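Local coordinates for glyoxalase family protein, putative (Bacillus anthracis, PDB 2QQZ) that is of unknown function but belongs to the glyoxalase/bleomycin resistance/dioxygenase superfamily, whose members include metal-dependent enzymes and drug-binding resistance proteins, at residues V16-Y30 with F109-F121. Residues are numbered along the deposited sequence; the frame is centred on the assembly and turned at random.
Sequences VAAPVGCEEEARAFY and FYVSDPFGNRIEF. With SO4 (sulfate ion), chain D.
Hydrogen bonds converge on the carboxylate of D113, at the head of the turn between strands 106-112 and 118-124. Y30 sends its hydroxyl to the anti lone pair of D113 (OH to OD2 2.7 Å), the ring plane standing nearly perpendicular to the carboxylate. On the syn side the same oxygen takes the amide of N117, ND2 to OD2 2.9 Å in a nearly straight bond. The other N117 amide hydrogen crosses to strand 8-18, with ND2 2.8 Å from A17 O and almost in line with that carbonyl. A water joins N117 OD1 to A17 N, and OD1 also accepts from A71 N, so both ends of this amide are held and its rotation is fixed. D113 OD1 serves its own loop, receiving F115 N and N117 N from opposite faces of the carboxylate plane; the first of these closes an Asx turn.

Two phenylalanine rings carry the apolar packing around these bonds. The F115 ring is sandwiched between A18 CB, a CH-pi contact 4.0 Å from the ring centroid, and P114 CB on the opposite face, and turns its edge to A26 of the helix. C22 CB comes within 3.6 Å of F115 CZ. With CG anti to the backbone N (chi1 178°), F29 reaches over the end of strand 106-112 and lays its ring against D113, whose CA makes a CH-pi contact 3.9 Å from the centroid of the F29 ring. V111 CG2 closes on its edge, and P114 CG packs 3.5 Å from F29 CB.

The contact thus joins the first beta-alpha unit to the hairpin of the two central strands, 106-112 and 118-124, of the second sheet, linking the paired βαβββ modules characteristic of the glyoxalase (vicinal oxygen chelate) fold.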
loop_
_atom_site.group_PDB
_atom_site.type_symbol
_atom_site.label_atom_id
_atom_site.label_comp_id
_atom_site.label_asym_id
_atom_site.label_seq_id
_atom_site.Cartn_x
_atom_site.Cartn_y
_atom_site.Cartn_z
ATOM N N VAL A 16 0.049 -5.551 5.025
ATOM C CA VAL A 16 1.264 -5.278 5.847
ATOM C C VAL A 16 1.605 -6.572 6.601
ATOM O O VAL A 16 0.715 -7.222 7.144
ATOM C CB VAL A 16 0.934 -4.157 6.849
ATOM C CG1 VAL A 16 2.040 -3.927 7.897
ATOM C CG2 VAL A 16 0.615 -2.855 6.083
ATOM N N ALA A 17 2.868 -6.973 6.593
ATOM C CA ALA A 17 3.212 -8.273 7.181
ATOM C C ALA A 17 3.534 -8.076 8.665
ATOM O O ALA A 17 3.878 -6.953 9.088
ATOM C CB ALA A 17 4.346 -8.884 6.441
ATOM N N ALA A 18 3.442 -9.163 9.426
ATOM C CA ALA A 18 3.679 -9.165 10.855
ATOM C C ALA A 18 3.963 -10.593 11.264
ATOM O O ALA A 18 3.640 -11.548 10.524
ATOM C CB ALA A 18 2.447 -8.630 11.572
ATOM N N PRO A 19 4.593 -10.777 12.427
ATOM C CA PRO A 19 4.837 -12.164 12.804
ATOM C C PRO A 19 3.624 -12.950 13.333
ATOM O O PRO A 19 2.612 -12.366 13.747
ATOM C CB PRO A 19 5.898 -12.049 13.908
ATOM C CG PRO A 19 5.766 -10.659 14.460
ATOM C CD PRO A 19 5.169 -9.803 13.373
ATOM N N VAL A 20 3.789 -14.271 13.418
ATOM C CA VAL A 20 2.738 -15.095 14.048
ATOM C C VAL A 20 2.497 -14.560 15.466
ATOM O O VAL A 20 3.449 -14.211 16.156
ATOM C CB VAL A 20 3.214 -16.551 14.096
ATOM C CG1 VAL A 20 2.175 -17.458 14.681
ATOM C CG2 VAL A 20 3.588 -17.010 12.687
ATOM N N GLY A 21 1.245 -14.516 15.910
ATOM C CA GLY A 21 0.917 -14.039 17.255
ATOM C C GLY A 21 0.752 -12.535 17.358
ATOM O O GLY A 21 0.603 -12.014 18.442
ATOM N N CYS A 22 0.725 -11.832 16.235
ATOM C CA CYS A 22 0.789 -10.357 16.240
ATOM C C CYS A 22 -0.520 -9.656 16.642
ATOM O O CYS A 22 -0.507 -8.420 16.826
ATOM C CB CYS A 22 1.137 -9.841 14.829
ATOM S SG CYS A 22 -0.188 -10.297 13.626
ATOM N N GLU A 23 -1.634 -10.408 16.741
ATOM C CA GLU A 23 -2.971 -9.795 16.723
ATOM C C GLU A 23 -3.186 -8.803 17.848
ATOM O O GLU A 23 -3.773 -7.747 17.632
ATOM C CB GLU A 23 -4.070 -10.868 16.719
ATOM C CG GLU A 23 -4.148 -11.720 15.445
ATOM C CD GLU A 23 -3.184 -12.908 15.408
ATOM O OE1 GLU A 23 -2.383 -13.089 16.350
ATOM O OE2 GLU A 23 -3.224 -13.660 14.412
ATOM N N GLU A 24 -2.722 -9.130 19.052
ATOM C CA GLU A 24 -2.932 -8.244 20.199
ATOM C C GLU A 24 -2.228 -6.890 19.970
ATOM O O GLU A 24 -2.853 -5.808 20.067
ATOM C CB GLU A 24 -2.376 -8.884 21.458
ATOM C CG GLU A 24 -3.316 -8.954 22.621
ATOM C CD GLU A 24 -2.656 -9.676 23.794
ATOM O OE1 GLU A 24 -1.401 -9.570 23.903
ATOM O OE2 GLU A 24 -3.364 -10.365 24.591
ATOM N N GLU A 25 -0.939 -6.973 19.646
ATOM C CA GLU A 25 -0.113 -5.786 19.353
ATOM C C GLU A 25 -0.613 -4.986 18.152
ATOM O O GLU A 25 -0.576 -3.758 18.156
ATOM C CB GLU A 25 1.343 -6.182 19.139
ATOM C CG GLU A 25 2.106 -6.262 20.403
ATOM C CD GLU A 25 3.600 -6.310 20.152
ATOM O OE1 GLU A 25 4.315 -5.375 20.604
ATOM O OE2 GLU A 25 4.053 -7.272 19.479
ATOM N N ALA A 26 -1.098 -5.670 17.126
ATOM C CA ALA A 26 -1.636 -4.996 15.947
ATOM C C ALA A 26 -2.910 -4.189 16.305
ATOM O O ALA A 26 -3.061 -3.012 15.887
ATOM C CB ALA A 26 -1.941 -6.024 14.845
ATOM N N ARG A 27 -3.816 -4.812 17.081
ATOM C CA ARG A 27 -5.030 -4.136 17.537
ATOM C C ARG A 27 -4.669 -2.975 18.449
ATOM O O ARG A 27 -5.256 -1.900 18.324
ATOM C CB ARG A 27 -6.026 -5.113 18.205
ATOM C CG ARG A 27 -6.424 -6.223 17.252
ATOM C CD ARG A 27 -7.620 -7.048 17.611
ATOM N NE ARG A 27 -7.284 -8.352 18.129
ATOM C CZ ARG A 27 -7.574 -9.529 17.567
ATOM N NH1 ARG A 27 -7.211 -10.620 18.218
ATOM N NH2 ARG A 27 -8.224 -9.633 16.402
ATOM N N ALA A 28 -3.697 -3.168 19.345
ATOM C CA ALA A 28 -3.279 -2.074 20.208
ATOM C C ALA A 28 -2.783 -0.853 19.396
ATOM O O ALA A 28 -3.083 0.304 19.749
ATOM C CB ALA A 28 -2.237 -2.547 21.253
ATOM N N PHE A 29 -2.074 -1.089 18.293
ATOM C CA PHE A 29 -1.512 0.010 17.554
ATOM C C PHE A 29 -2.456 0.545 16.462
ATOM O O PHE A 29 -2.854 1.730 16.511
ATOM C CB PHE A 29 -0.153 -0.366 16.958
ATOM C CG PHE A 29 0.467 0.736 16.134
ATOM C CD1 PHE A 29 1.254 1.737 16.749
ATOM C CD2 PHE A 29 0.274 0.767 14.758
ATOM C CE1 PHE A 29 1.850 2.732 15.974
ATOM C CE2 PHE A 29 0.873 1.759 13.977
ATOM C CZ PHE A 29 1.652 2.743 14.608
ATOM N N TYR A 30 -2.859 -0.320 15.528
ATOM C CA TYR A 30 -3.694 0.110 14.417
ATOM C C TYR A 30 -5.083 0.551 14.848
ATOM O O TYR A 30 -5.656 1.513 14.282
ATOM C CB TYR A 30 -3.759 -0.987 13.329
ATOM C CG TYR A 30 -2.486 -1.079 12.553
ATOM C CD1 TYR A 30 -2.184 -0.154 11.531
ATOM C CD2 TYR A 30 -1.559 -2.085 12.840
ATOM C CE1 TYR A 30 -0.979 -0.229 10.827
ATOM C CE2 TYR A 30 -0.340 -2.162 12.149
ATOM C CZ TYR A 30 -0.058 -1.220 11.142
ATOM O OH TYR A 30 1.123 -1.298 10.413
ATOM N N PHE A 109 4.702 12.678 8.004
ATOM C CA PHE A 109 5.643 12.093 8.954
ATOM C C PHE A 109 5.498 10.575 8.943
ATOM O O PHE A 109 4.445 10.029 8.491
ATOM C CB PHE A 109 5.433 12.660 10.367
ATOM C CG PHE A 109 4.111 12.295 11.013
ATOM C CD1 PHE A 109 3.984 11.123 11.752
ATOM C CD2 PHE A 109 3.006 13.130 10.896
ATOM C CE1 PHE A 109 2.798 10.804 12.375
ATOM C CE2 PHE A 109 1.778 12.812 11.504
ATOM C CZ PHE A 109 1.664 11.651 12.221
ATOM N N TYR A 110 6.522 9.890 9.464
ATOM C CA TYR A 110 6.524 8.426 9.494
ATOM C C TYR A 110 6.479 7.990 10.930
ATOM O O TYR A 110 6.980 8.673 11.818
ATOM C CB TYR A 110 7.800 7.870 8.878
ATOM C CG TYR A 110 8.149 8.452 7.552
ATOM C CD1 TYR A 110 7.311 8.257 6.454
ATOM C CD2 TYR A 110 9.347 9.136 7.356
ATOM C CE1 TYR A 110 7.618 8.778 5.207
ATOM C CE2 TYR A 110 9.680 9.647 6.078
ATOM C CZ TYR A 110 8.800 9.479 5.033
ATOM O OH TYR A 110 9.066 9.951 3.748
ATOM N N VAL A 111 5.904 6.824 11.143
ATOM C CA VAL A 111 6.028 6.102 12.392
ATOM C C VAL A 111 6.361 4.651 12.019
ATOM O O VAL A 111 6.198 4.244 10.861
ATOM C CB VAL A 111 4.728 6.170 13.224
ATOM C CG1 VAL A 111 4.262 7.591 13.365
ATOM C CG2 VAL A 111 3.622 5.353 12.567
ATOM N N SER A 112 6.817 3.882 12.983
ATOM C CA SER A 112 6.949 2.437 12.850
ATOM C C SER A 112 5.818 1.769 13.644
ATOM O O SER A 112 5.506 2.160 14.775
ATOM C CB SER A 112 8.294 1.954 13.406
ATOM O OG SER A 112 9.370 2.475 12.615
ATOM N N ASP A 113 5.201 0.743 13.088
ATOM C CA ASP A 113 4.226 -0.021 13.902
ATOM C C ASP A 113 5.028 -0.905 14.898
ATOM O O ASP A 113 6.270 -0.845 14.913
ATOM C CB ASP A 113 3.226 -0.842 13.043
ATOM C CG ASP A 113 3.877 -2.039 12.311
ATOM O OD1 ASP A 113 5.034 -2.415 12.654
ATOM O OD2 ASP A 113 3.198 -2.638 11.436
ATOM N N PRO A 114 4.331 -1.692 15.749
ATOM C CA PRO A 114 5.031 -2.496 16.735
ATOM C C PRO A 114 5.993 -3.528 16.099
ATOM O O PRO A 114 6.872 -4.022 16.819
ATOM C CB PRO A 114 3.880 -3.203 17.450
ATOM C CG PRO A 114 2.790 -2.319 17.259
ATOM C CD PRO A 114 2.881 -1.879 15.888
ATOM N N PHE A 115 5.919 -3.787 14.785
ATOM C CA PHE A 115 6.713 -4.892 14.195
ATOM C C PHE A 115 7.843 -4.314 13.356
ATOM O O PHE A 115 8.640 -5.056 12.775
ATOM C CB PHE A 115 5.831 -5.798 13.326
ATOM C CG PHE A 115 4.488 -6.052 13.943
ATOM C CD1 PHE A 115 4.395 -6.791 15.150
ATOM C CD2 PHE A 115 3.346 -5.475 13.408
ATOM C CE1 PHE A 115 3.155 -6.967 15.787
ATOM C CE2 PHE A 115 2.048 -5.650 14.051
ATOM C CZ PHE A 115 1.978 -6.379 15.225
ATOM N N GLY A 116 7.927 -2.981 13.341
ATOM C CA GLY A 116 8.986 -2.305 12.669
ATOM C C GLY A 116 8.640 -1.883 11.238
ATOM O O GLY A 116 9.535 -1.405 10.540
ATOM N N ASN A 117 7.402 -2.083 10.786
ATOM C CA ASN A 117 6.960 -1.566 9.453
ATOM C C ASN A 117 6.772 -0.037 9.502
ATOM O O ASN A 117 6.173 0.486 10.466
ATOM C CB ASN A 117 5.617 -2.175 9.001
ATOM C CG ASN A 117 5.661 -3.670 8.900
ATOM O OD1 ASN A 117 6.435 -4.230 8.116
ATOM N ND2 ASN A 117 4.804 -4.331 9.668
ATOM N N ARG A 118 7.334 0.646 8.514
ATOM C CA ARG A 118 7.095 2.091 8.299
ATOM C C ARG A 118 5.681 2.351 7.757
ATOM O O ARG A 118 5.203 1.666 6.826
ATOM C CB ARG A 118 8.095 2.633 7.321
ATOM C CG ARG A 118 7.877 4.102 6.924
ATOM C CD ARG A 118 9.247 4.690 6.432
ATOM N NE ARG A 118 10.075 5.052 7.598
ATOM C CZ ARG A 118 11.167 5.827 7.551
ATOM N NH1 ARG A 118 11.611 6.307 6.387
ATOM N NH2 ARG A 118 11.850 6.075 8.661
ATOM N N ILE A 119 5.037 3.361 8.323
ATOM C CA ILE A 119 3.715 3.850 7.894
ATOM C C ILE A 119 3.918 5.368 7.777
ATOM O O ILE A 119 4.574 5.957 8.656
ATOM C CB ILE A 119 2.652 3.656 9.022
ATOM C CG1 ILE A 119 2.513 2.175 9.342
ATOM C CG2 ILE A 119 1.297 4.301 8.628
ATOM C CD1 ILE A 119 2.077 1.308 8.142
ATOM N N GLU A 120 3.351 5.973 6.732
ATOM C CA GLU A 120 3.399 7.412 6.544
ATOM C C GLU A 120 2.006 8.013 6.672
ATOM O O GLU A 120 0.995 7.391 6.264
ATOM C CB GLU A 120 3.925 7.692 5.160
ATOM C CG GLU A 120 3.836 9.228 4.766
ATOM C CD GLU A 120 4.259 9.437 3.341
ATOM O OE1 GLU A 120 4.946 8.517 2.789
ATOM O OE2 GLU A 120 3.877 10.495 2.757
ATOM N N PHE A 121 1.933 9.165 7.335
ATOM C CA PHE A 121 0.738 9.990 7.423
ATOM C C PHE A 121 0.997 11.327 6.747
ATOM O O PHE A 121 2.082 11.943 6.936
ATOM C CB PHE A 121 0.354 10.135 8.879
ATOM C CG PHE A 121 0.059 8.815 9.547
ATOM C CD1 PHE A 121 -1.103 8.100 9.233
ATOM C CD2 PHE A 121 0.952 8.263 10.450
ATOM C CE1 PHE A 121 -1.391 6.896 9.850
ATOM C CE2 PHE A 121 0.675 7.056 11.034
ATOM C CZ PHE A 121 -0.498 6.377 10.732
HETATM S S SO4 D . 15.283 7.187 6.851
HETATM O O1 SO4 D . 14.091 7.866 7.311
HETATM O O2 SO4 D . 15.415 7.215 5.408
HETATM O O3 SO4 D . 16.390 7.895 7.493
HETATM O O4 SO4 D . 15.327 5.816 7.295
HETATM O O HOH W 1 5.157 -5.284 5.949
#